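Local coordinates for malonyl acyl carrier protein transacylase (PDB 3IM8) that probably transfers the malonyl group from malonyl-CoA to holo acyl carrier protein, supplying the extender unit for fatty acid synthesis, at residues Asp24-Val29 / Gln77-Gln82; Val70-Leu75 / Ala292-Gln297; Ala96-Ala99 / Asp104-Asp107. All coordinates share one frame; numbering follows the deposited sequence.

Interaction 1: Asp24-Val29 / Gln77-Gln82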
# COMPACT_ATOMS: atom_id res chain seq x y z
N ASP A 24 13.34 18.81 8.39
CA ASP A 24 14.18 19.90 8.85
C ASP A 24 15.10 20.46 7.75
O ASP A 24 15.39 21.68 7.70
CB ASP A 24 14.99 19.43 10.05
CG ASP A 24 14.14 19.22 11.26
OD1 ASP A 24 13.27 20.05 11.52
OD2 ASP A 24 14.33 18.23 11.97
N GLN A 25 15.54 19.57 6.86
CA GLN A 25 16.56 19.88 5.86
C GLN A 25 16.02 20.43 4.54
O GLN A 25 16.69 21.20 3.89
CB GLN A 25 17.38 18.65 5.54
CG GLN A 25 18.37 18.95 4.44
CD GLN A 25 19.57 18.11 4.57
OE1 GLN A 25 19.58 17.15 5.32
NE2 GLN A 25 20.62 18.46 3.83
N TYR A 26 14.84 19.98 4.13
CA TYR A 26 14.29 20.29 2.83
C TYR A 26 12.95 21.04 2.92
O TYR A 26 11.94 20.46 3.32
CB TYR A 26 14.16 18.98 2.04
CG TYR A 26 15.50 18.33 1.72
CD1 TYR A 26 16.30 18.80 0.67
CD2 TYR A 26 15.97 17.25 2.45
CE1 TYR A 26 17.53 18.23 0.40
CE2 TYR A 26 17.22 16.66 2.14
CZ TYR A 26 17.97 17.17 1.13
OH TYR A 26 19.18 16.58 0.84
N PRO A 27 12.90 22.34 2.57
CA PRO A 27 11.57 23.03 2.61
C PRO A 27 10.43 22.37 1.83
O PRO A 27 9.26 22.53 2.21
CB PRO A 27 11.86 24.40 1.96
CG PRO A 27 13.34 24.65 2.29
CD PRO A 27 13.97 23.24 2.14
N ILE A 28 10.72 21.67 0.73
CA ILE A 28 9.64 21.01 -0.02
C ILE A 28 8.98 19.96 0.89
O ILE A 28 7.76 19.74 0.80
CB ILE A 28 10.08 20.40 -1.40
CG1 ILE A 28 8.87 19.92 -2.22
CG2 ILE A 28 11.02 19.22 -1.20
CD1 ILE A 28 7.86 21.00 -2.59
N VAL A 29 9.77 19.35 1.78
CA VAL A 29 9.27 18.35 2.77
C VAL A 29 8.42 18.99 3.91
O VAL A 29 7.27 18.54 4.15
CB VAL A 29 10.36 17.27 3.21
CG1 VAL A 29 9.81 16.29 4.28
CG2 VAL A 29 10.79 16.46 1.98
N GLN A 77 11.69 14.47 -6.82
CA GLN A 77 11.42 15.36 -7.95
C GLN A 77 12.36 16.57 -8.02
O GLN A 77 12.89 16.88 -9.09
CB GLN A 77 9.97 15.85 -7.97
CG GLN A 77 8.95 14.82 -8.41
CD GLN A 77 7.61 15.43 -8.63
OE1 GLN A 77 6.99 16.00 -7.71
NE2 GLN A 77 7.10 15.27 -9.84
N GLU A 78 12.59 17.21 -6.88
CA GLU A 78 13.57 18.29 -6.74
C GLU A 78 15.01 17.88 -7.05
O GLU A 78 15.76 18.70 -7.54
CB GLU A 78 13.52 18.85 -5.30
CG GLU A 78 14.67 19.85 -4.92
CD GLU A 78 14.58 20.36 -3.47
OE1 GLU A 78 15.59 20.23 -2.77
OE2 GLU A 78 13.50 20.88 -3.05
N LYS A 79 15.42 16.65 -6.72
CA LYS A 79 16.77 16.12 -7.07
C LYS A 79 16.86 15.59 -8.53
O LYS A 79 17.90 15.06 -8.96
CB LYS A 79 17.23 15.05 -6.05
CG LYS A 79 17.25 15.54 -4.58
CD LYS A 79 18.56 16.24 -4.11
CE LYS A 79 18.35 17.10 -2.86
NZ LYS A 79 19.57 17.74 -2.24
N GLY A 80 15.78 15.76 -9.30
CA GLY A 80 15.75 15.42 -10.72
C GLY A 80 15.29 14.02 -11.12
O GLY A 80 15.55 13.62 -12.27
N TYR A 81 14.64 13.27 -10.20
CA TYR A 81 13.99 11.98 -10.56
C TYR A 81 12.52 12.16 -10.78
O TYR A 81 11.79 12.55 -9.87
CB TYR A 81 14.17 10.89 -9.49
CG TYR A 81 15.57 10.54 -9.20
CD1 TYR A 81 16.38 11.41 -8.49
CD2 TYR A 81 16.11 9.34 -9.62
CE1 TYR A 81 17.70 11.11 -8.23
CE2 TYR A 81 17.42 9.02 -9.35
CZ TYR A 81 18.21 9.92 -8.64
OH TYR A 81 19.51 9.65 -8.35
N GLN A 82 12.06 11.81 -11.98
CA GLN A 82 10.67 11.87 -12.34
C GLN A 82 10.24 10.43 -12.72
O GLN A 82 10.93 9.78 -13.53
CB GLN A 82 10.52 12.87 -13.51
CG GLN A 82 9.14 12.98 -14.16
CD GLN A 82 8.00 13.13 -13.13
OE1 GLN A 82 8.14 13.84 -12.11
NE2 GLN A 82 6.87 12.44 -13.40
O HOH W 1 13.05 21.73 -0.65

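Interaction 2: Val70-Leu75 / Ala292-Gln297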
# COMPACT_ATOMS: atom_id res chain seq x y z
N VAL A 70 4.39 11.13 -0.06
CA VAL A 70 4.28 12.26 -1.03
C VAL A 70 5.44 13.24 -0.87
O VAL A 70 6.03 13.68 -1.88
CB VAL A 70 2.93 12.97 -0.95
CG1 VAL A 70 2.85 14.16 -1.90
CG2 VAL A 70 1.83 11.95 -1.32
N ALA A 71 5.78 13.56 0.38
CA ALA A 71 6.95 14.44 0.63
C ALA A 71 8.27 13.87 0.08
O ALA A 71 9.07 14.60 -0.52
CB ALA A 71 7.09 14.67 2.08
N ILE A 72 8.51 12.58 0.30
CA ILE A 72 9.71 11.92 -0.22
C ILE A 72 9.73 11.91 -1.77
O ILE A 72 10.75 12.18 -2.42
CB ILE A 72 9.86 10.48 0.35
CG1 ILE A 72 10.08 10.54 1.86
CG2 ILE A 72 11.08 9.80 -0.29
CD1 ILE A 72 10.07 9.26 2.55
N TYR A 73 8.60 11.62 -2.36
CA TYR A 73 8.50 11.66 -3.84
C TYR A 73 8.78 13.07 -4.34
O TYR A 73 9.58 13.22 -5.27
CB TYR A 73 7.12 11.17 -4.30
CG TYR A 73 6.56 11.84 -5.53
CD1 TYR A 73 6.95 11.45 -6.79
CD2 TYR A 73 5.58 12.83 -5.42
CE1 TYR A 73 6.42 12.09 -7.93
CE2 TYR A 73 5.05 13.45 -6.50
CZ TYR A 73 5.46 13.09 -7.76
OH TYR A 73 4.87 13.74 -8.85
N ARG A 74 8.18 14.08 -3.70
CA ARG A 74 8.41 15.47 -4.06
C ARG A 74 9.88 15.88 -3.91
O ARG A 74 10.41 16.62 -4.74
CB ARG A 74 7.49 16.44 -3.30
CG ARG A 74 6.08 16.47 -3.81
CD ARG A 74 5.19 17.27 -2.87
NE ARG A 74 3.82 17.42 -3.37
CZ ARG A 74 2.93 18.23 -2.82
NH1 ARG A 74 3.28 18.96 -1.75
NH2 ARG A 74 1.71 18.36 -3.35
N LEU A 75 10.54 15.36 -2.87
CA LEU A 75 11.98 15.57 -2.72
C LEU A 75 12.77 14.97 -3.90
O LEU A 75 13.62 15.66 -4.50
CB LEU A 75 12.49 15.06 -1.36
CG LEU A 75 14.01 15.11 -1.07
CD1 LEU A 75 14.64 16.47 -1.31
CD2 LEU A 75 14.31 14.64 0.35
N ALA A 292 16.18 0.37 -5.64
CA ALA A 292 16.65 1.34 -4.70
C ALA A 292 15.42 1.74 -3.90
O ALA A 292 14.29 1.62 -4.38
CB ALA A 292 17.16 2.53 -5.46
N HIS A 293 15.63 2.19 -2.68
CA HIS A 293 14.54 2.76 -1.92
C HIS A 293 15.03 4.03 -1.26
O HIS A 293 16.21 4.17 -1.04
CB HIS A 293 14.05 1.75 -0.89
CG HIS A 293 15.08 1.36 0.14
ND1 HIS A 293 15.21 2.01 1.35
CD2 HIS A 293 16.01 0.38 0.14
CE1 HIS A 293 16.18 1.45 2.05
NE2 HIS A 293 16.68 0.46 1.33
N VAL A 294 14.12 4.98 -0.97
CA VAL A 294 14.48 6.18 -0.26
C VAL A 294 13.48 6.39 0.87
O VAL A 294 12.27 6.51 0.60
CB VAL A 294 14.51 7.42 -1.21
CG1 VAL A 294 14.90 8.67 -0.41
CG2 VAL A 294 15.55 7.24 -2.26
N GLU A 295 13.98 6.38 2.13
CA GLU A 295 13.12 6.67 3.31
C GLU A 295 13.77 7.66 4.31
O GLU A 295 13.10 8.17 5.20
CB GLU A 295 12.77 5.37 4.06
CG GLU A 295 13.98 4.78 4.76
CD GLU A 295 13.68 3.55 5.54
OE1 GLU A 295 12.51 3.35 5.93
OE2 GLU A 295 14.60 2.75 5.75
N ASP A 296 15.07 7.94 4.14
CA ASP A 296 15.89 8.74 5.08
C ASP A 296 17.17 9.33 4.40
O ASP A 296 17.39 9.13 3.20
CB ASP A 296 16.24 7.95 6.36
CG ASP A 296 17.08 6.70 6.09
OD1 ASP A 296 17.57 6.54 4.95
OD2 ASP A 296 17.20 5.84 6.98
N GLN A 297 18.01 10.05 5.13
CA GLN A 297 19.13 10.77 4.50
C GLN A 297 20.07 9.77 3.90
O GLN A 297 20.46 9.90 2.72
CB GLN A 297 19.88 11.74 5.46
CG GLN A 297 20.79 12.77 4.68
CD GLN A 297 19.96 13.69 3.77
OE1 GLN A 297 18.79 14.00 4.07
NE2 GLN A 297 20.56 14.14 2.65

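Interaction 3: Ala96-Ala99 / Asp104-Asp107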
# COMPACT_ATOMS: atom_id res chain seq x y z
N ALA A 96 0.55 7.18 -4.86
CA ALA A 96 0.77 6.97 -6.30
C ALA A 96 -0.24 7.75 -7.16
O ALA A 96 0.11 8.32 -8.19
CB ALA A 96 0.65 5.57 -6.57
N LEU A 97 -1.50 7.80 -6.72
CA LEU A 97 -2.52 8.65 -7.38
C LEU A 97 -2.13 10.11 -7.34
O LEU A 97 -2.31 10.81 -8.34
CB LEU A 97 -3.93 8.46 -6.79
CG LEU A 97 -4.62 7.19 -7.32
CD1 LEU A 97 -5.87 6.87 -6.46
CD2 LEU A 97 -4.96 7.27 -8.83
N VAL A 98 -1.61 10.55 -6.21
CA VAL A 98 -1.06 11.92 -6.07
C VAL A 98 0.15 12.14 -6.98
O VAL A 98 0.19 13.11 -7.75
CB VAL A 98 -0.72 12.30 -4.61
CG1 VAL A 98 0.06 13.68 -4.55
CG2 VAL A 98 -1.99 12.40 -3.78
N ALA A 99 1.11 11.21 -6.94
CA ALA A 99 2.27 11.31 -7.80
C ALA A 99 1.90 11.24 -9.29
O ALA A 99 2.57 11.84 -10.10
CB ALA A 99 3.29 10.24 -7.44
N ASP A 104 -5.39 15.31 -6.20
CA ASP A 104 -4.79 16.47 -5.51
C ASP A 104 -4.26 16.05 -4.12
O ASP A 104 -4.87 15.22 -3.42
CB ASP A 104 -5.80 17.64 -5.37
CG ASP A 104 -5.31 18.77 -4.43
OD1 ASP A 104 -4.49 19.61 -4.86
OD2 ASP A 104 -5.76 18.84 -3.25
N PHE A 105 -3.13 16.61 -3.73
CA PHE A 105 -2.51 16.18 -2.50
C PHE A 105 -3.40 16.44 -1.27
O PHE A 105 -3.62 15.53 -0.45
CB PHE A 105 -1.17 16.86 -2.32
CG PHE A 105 -0.57 16.61 -0.99
CD1 PHE A 105 -0.32 15.32 -0.57
CD2 PHE A 105 -0.27 17.67 -0.13
CE1 PHE A 105 0.26 15.05 0.69
CE2 PHE A 105 0.27 17.43 1.11
CZ PHE A 105 0.54 16.10 1.52
N GLU A 106 -3.89 17.67 -1.14
CA GLU A 106 -4.79 18.02 -0.03
C GLU A 106 -6.09 17.20 -0.01
O GLU A 106 -6.57 16.78 1.06
CB GLU A 106 -5.03 19.55 -0.02
CG GLU A 106 -3.82 20.28 0.52
CD GLU A 106 -3.78 21.77 0.25
OE1 GLU A 106 -3.67 22.17 -0.94
OE2 GLU A 106 -3.76 22.56 1.21
N ASP A 107 -6.65 16.94 -1.19
CA ASP A 107 -7.76 15.99 -1.32
C ASP A 107 -7.40 14.58 -0.78
O ASP A 107 -8.21 13.95 -0.09
CB ASP A 107 -8.14 15.83 -2.79
CG ASP A 107 -9.01 16.97 -3.30
OD1 ASP A 107 -9.47 17.76 -2.46
OD2 ASP A 107 -9.19 17.09 -4.54

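Interaction 1: Asp24-Val29 / Gln77-Gln82
Ile-28 and Glu-78 bring the two backbones nearest, their CA atoms 8.2 Å apart, where the junction between helices 20-25 and 27-40 passes the C-terminal end of helix 58-78. A gap of that width is bridged by long side chains and a water. Glu-78 sends its carboxylate across with CG anti to the backbone N (chi1 171°) and the chain extended beyond. Its OE2 lies 3.5 Å from CG2 of Ile-28, the two side chains running antiparallel, alongside one another. The same oxygen accepts from a water at 2.6 Å, which in turn accepts from Ile-28 N at 2.7 Å, so an acidic residue suits this place by serving the N-H at the first turn of helix 27-40. OE1 of Glu-78 sits 3.8 Å from CD1 of Tyr-26, with carboxylate and ring planes 59° apart. Lys-79 bends at chi2 (-88°) and comes in roughly perpendicular to Tyr-26; its NZ reaches the ring edge and makes a weak hydrogen bond of 3.3 Å to Tyr-26 OH. Gly-80 then ends the helix in a Schellman motif, its positive phi suiting glycine. Tyr-26, the N-cap residue of helix 27-40, is buried against Leu-75 of helix 58-78 and Leu-300 of helix 297-304, while Lys-79 rests on Leu-304, so the junction of helices 20-25 and 27-40 packs against both helix 58-78 and helix 297-304.

Interaction 2: Val70-Leu75 / Ala292-Gln297
Ile-72 projects from helix 58-78 straight at the end of strand 290-294, and its two branches divide the work. CG2, placed anti to the backbone N, meets the strand residue Val-294 twice: it lies 3.6 Å from the carbonyl O and 4.0 Å from the methyl CG1. The other branch carries CD1 out along an extended chi2 (172°) to the backbone just beyond, 4.0 Å from Val-294 O and 4.1 Å from Glu-295 CA. The carbonyl O of Val-294 thus has a methyl from each branch beside it, while the Ile-72 and Val-294 side chains themselves run obliquely to one another. Beta-branched residues suit both places, since each presents a broad, stiff apolar surface close to its own backbone in a buried contact. Strand 290-294 is an outermost strand of the four-stranded parallel sheet, hydrogen-bonded through Val-294 to Glu-271 and Gly-273, and the contact is helix-on-sheet packing within the alpha/beta core of this acyltransferase. Glu-295 behaves differently: its CB points away from the helix, so Ile-72 touches its backbone, while OE1 accepts from Gly-275 N, linking the chain after strand 290-294 to the loop after strand 268-272. Next comes Asp-296, the N-cap of helix 297-304, whose OD1 bonds to Ser-299 OG. Leu-75, one turn beyond Ile-72, also faces this segment but does not come into contact with it; it packs on Phe-22, Tyr-26 and Val-29.

Interaction 3: Ala96-Ala99 / Asp104-Asp107
Asp-104 opens the second segment by laying its carbonyl O 4.0 Å from CG2 of Val-98, the residue that carries the whole contact from the side of helix 92-99. The CB of Asp-104 points away from that helix, and its carboxylate turns to the start of its own: OD2 accepts from Asp-107 N at 2.9 Å with an N-H...O angle of 161°, meeting the donor on the anti side and 22° out of the carboxylate plane. Aspartate suits an N-cap because its short side chain can fold back on an N-H of the first turn, whose amides have no earlier helical carbonyl to bond. Phe-105 follows with the closest backbone approach, its CA 5.7 Å from that of Val-98. Both methyls of Val-98 meet this backbone from the same side: CG2 lies 4.0 Å from Phe-105 CA, and CG1 stands 4.1 Å from Phe-105 CB. A branched side chain of this size suits so close an approach, filling it without a long reach. Phe-105 itself sets CG anti to the backbone N (chi1 172°), which carries the ring beyond Val-98 to Leu-66, Val-70 and Arg-74 of helix 58-78 and to Thr-32 of helix 27-40, a fitting place for a large buried aromatic. Glu-106 points away from Val-98 and touches Val-39 of helix 27-40, while Asp-107 contributes the capped N-H. A short loop joins two consecutive helices, 92-99 and 105-122, with an Asp N-cap opening the second helix and an apolar pair, Val-98 and Phe-105, closing the bend.

In the fold
Helix 58-78 ties the three contacts together. It supplies one segment each to interactions 1 and 2, whose centres lie about 8 Å apart and which touch through Tyr-26 and Leu-75. Interaction 3, its centre about 15 Å from that of interaction 2, meets the same helix through Val-70, Arg-74 and a probable hydrogen bond from Tyr-73 OH to Ala-99 O. Along the chain, interaction 1 closes before interaction 3 opens, interactions 1 and 2 alternate, and interaction 3 is nested within the long loop closed by interaction 2. N-terminal helices, the parallel sheet's edge strand and the C-terminal helix are thereby joined in one acyltransferase domain, away from the predicted active-site residues Ser-90 and His-199.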